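Fatty Acyl-Adenylate Ligase (Escherichia coli, PDB 3PBK) belongs to the AMP-binding enzyme family of the ANL clan and holds 5'-O-[(S)-(dodecanoyloxy)(hydroxy)phosphoryl]adenosine in a pocket of its chain. Local coordinates at residues K267-V272 with L297-V302. Sequence-based numbering, arbitrary orientation.
Sequences KNRGTV and LSCWRV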
loop_
_atom_site.group_PDB
_atom_site.type_symbol
_atom_site.label_atom_id
_atom_site.label_comp_id
_atom_site.label_asym_id
_atom_site.label_seq_id
_atom_site.Cartn_x
_atom_site.Cartn_y
_atom_site.Cartn_z
ATOM N N LYS A 267 9.168 -22.866 1.361
ATOM C CA LYS A 267 8.380 -24.095 1.260
ATOM C C LYS A 267 8.068 -24.475 -0.181
ATOM O O LYS A 267 8.189 -25.635 -0.570
ATOM C CB LYS A 267 7.067 -23.958 2.037
ATOM C CG LYS A 267 6.250 -25.244 2.111
ATOM C CD LYS A 267 4.826 -24.970 2.567
ATOM C CE LYS A 267 3.993 -26.246 2.630
ATOM N NZ LYS A 267 4.055 -26.919 3.971
ATOM N N ASN A 268 7.650 -23.493 -0.967
ATOM C CA ASN A 268 7.242 -23.740 -2.338
ATOM C C ASN A 268 8.243 -23.202 -3.344
ATOM O O ASN A 268 7.913 -23.031 -4.527
ATOM C CB ASN A 268 5.875 -23.105 -2.600
ATOM C CG ASN A 268 4.759 -23.803 -1.855
ATOM O OD1 ASN A 268 3.652 -23.275 -1.742
ATOM N ND2 ASN A 268 5.040 -25.000 -1.340
ATOM N N ARG A 269 9.459 -22.921 -2.882
ATOM C CA ARG A 269 10.452 -22.320 -3.758
ATOM C C ARG A 269 9.887 -21.054 -4.400
ATOM O O ARG A 269 10.079 -20.810 -5.596
ATOM C CB ARG A 269 10.865 -23.312 -4.841
ATOM C CG ARG A 269 11.495 -24.577 -4.304
ATOM C CD ARG A 269 12.889 -24.302 -3.786
ATOM N NE ARG A 269 12.873 -23.794 -2.415
ATOM C CZ ARG A 269 13.874 -23.110 -1.864
ATOM N NH1 ARG A 269 14.971 -22.835 -2.569
ATOM N NH2 ARG A 269 13.773 -22.691 -0.613
ATOM N N GLY A 270 9.181 -20.267 -3.589
ATOM C CA GLY A 270 8.634 -18.986 -3.998
ATOM C C GLY A 270 9.684 -18.064 -4.585
ATOM O O GLY A 270 10.876 -18.185 -4.306
ATOM N N THR A 271 9.246 -17.115 -5.396
ATOM C CA THR A 271 10.186 -16.383 -6.225
ATOM C C THR A 271 10.083 -14.872 -6.076
ATOM O O THR A 271 11.091 -14.180 -5.975
ATOM C CB THR A 271 9.989 -16.780 -7.703
ATOM O OG1 THR A 271 10.901 -17.836 -8.030
ATOM C CG2 THR A 271 10.247 -15.607 -8.607
ATOM N N VAL A 272 8.855 -14.371 -6.071
ATOM C CA VAL A 272 8.600 -12.940 -6.043
ATOM C C VAL A 272 7.711 -12.615 -4.860
ATOM O O VAL A 272 6.746 -13.316 -4.575
ATOM C CB VAL A 272 7.928 -12.461 -7.361
ATOM C CG1 VAL A 272 7.326 -11.078 -7.202
ATOM C CG2 VAL A 272 8.928 -12.456 -8.482
ATOM N N LEU A 297 16.568 -19.631 0.945
ATOM C CA LEU A 297 15.959 -18.475 0.306
ATOM C C LEU A 297 16.592 -18.126 -1.034
ATOM O O LEU A 297 16.370 -17.044 -1.567
ATOM C CB LEU A 297 16.002 -17.275 1.257
ATOM C CG LEU A 297 14.708 -16.922 1.990
ATOM C CD1 LEU A 297 13.824 -18.138 2.176
ATOM C CD2 LEU A 297 15.010 -16.247 3.309
ATOM N N SER A 298 17.370 -19.053 -1.579
ATOM C CA SER A 298 18.022 -18.857 -2.874
ATOM C C SER A 298 17.015 -18.690 -4.013
ATOM O O SER A 298 17.289 -18.028 -5.012
ATOM C CB SER A 298 18.959 -20.031 -3.157
ATOM O OG SER A 298 18.457 -21.229 -2.579
ATOM N N CYS A 299 15.849 -19.295 -3.836
ATOM C CA CYS A 299 14.760 -19.240 -4.797
ATOM C C CYS A 299 14.129 -17.840 -4.876
ATOM O O CYS A 299 13.498 -17.471 -5.883
ATOM C CB CYS A 299 13.691 -20.248 -4.381
ATOM S SG CYS A 299 12.939 -19.859 -2.757
ATOM N N TRP A 300 14.279 -17.077 -3.798
ATOM C CA TRP A 300 13.698 -15.748 -3.732
ATOM C C TRP A 300 14.431 -14.847 -4.710
ATOM O O TRP A 300 15.540 -14.392 -4.434
ATOM C CB TRP A 300 13.788 -15.183 -2.314
ATOM C CG TRP A 300 12.833 -14.054 -2.054
ATOM C CD1 TRP A 300 12.044 -13.421 -2.969
ATOM C CD2 TRP A 300 12.584 -13.408 -0.800
ATOM N NE1 TRP A 300 11.307 -12.433 -2.362
ATOM C CE2 TRP A 300 11.624 -12.401 -1.029
ATOM C CE3 TRP A 300 13.074 -13.583 0.493
ATOM C CZ2 TRP A 300 11.144 -11.574 -0.010
ATOM C CZ3 TRP A 300 12.590 -12.761 1.506
ATOM C CH2 TRP A 300 11.638 -11.773 1.248
ATOM N N ARG A 301 13.806 -14.589 -5.852
ATOM C CA ARG A 301 14.440 -13.861 -6.951
ATOM C C ARG A 301 14.269 -12.343 -6.852
ATOM O O ARG A 301 15.185 -11.576 -7.160
ATOM C CB ARG A 301 13.867 -14.363 -8.272
ATOM C CG ARG A 301 14.568 -13.847 -9.498
ATOM C CD ARG A 301 13.932 -14.421 -10.747
ATOM N NE ARG A 301 12.759 -13.671 -11.177
ATOM C CZ ARG A 301 12.813 -12.452 -11.696
ATOM N NH1 ARG A 301 13.980 -11.836 -11.823
ATOM N NH2 ARG A 301 11.703 -11.843 -12.081
ATOM N N VAL A 302 13.084 -11.915 -6.432
ATOM C CA VAL A 302 12.792 -10.498 -6.289
ATOM C C VAL A 302 12.080 -10.206 -4.968
ATOM O O VAL A 302 10.932 -10.611 -4.763
ATOM C CB VAL A 302 11.953 -9.977 -7.477
ATOM C CG1 VAL A 302 11.648 -8.485 -7.319
ATOM C CG2 VAL A 302 12.675 -10.244 -8.782
#
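R269 folds its side chain over C299, in the type I turn from L297 to W300. Its CB and CD both lie 4.2 Å from C299 CB, and the bends at chi2 (-73°) and chi3 (84°) bring the guanidinium back over the cysteine. NE also approaches C299 SG, which sits against one face near the centre, 3.5 Å from R269 CZ, while R269 NH1 reaches C299 CB at 3.4 Å. S298 OG lies at the in-plane edge beside NH1. R269 NH2 donates to the backbone oxygens of D296, just before the turn, and of S266 in helix 260-267, which holds the group between them. Further along, T271 O accepts backbone bonds from both R301 N (2.7 Å) and V302 N (3.1 Å). The W300 ring turns its CD1 edge to the same oxygen and meets F327 and W261 edge-to-face. V272 and V302 then pair in parallel, their side chains pointing the same way, with V272 CG2 4.0 Å from V302 CB. The nearest atoms of the V272 side chain and the bound ligand are about 4 Å apart. Strands 272-275 and 302-305, joined through helices 277-285 and 289-292, thus begin together as adjacent parallel strands of a beta-alpha-beta crossover within the mixed sheet.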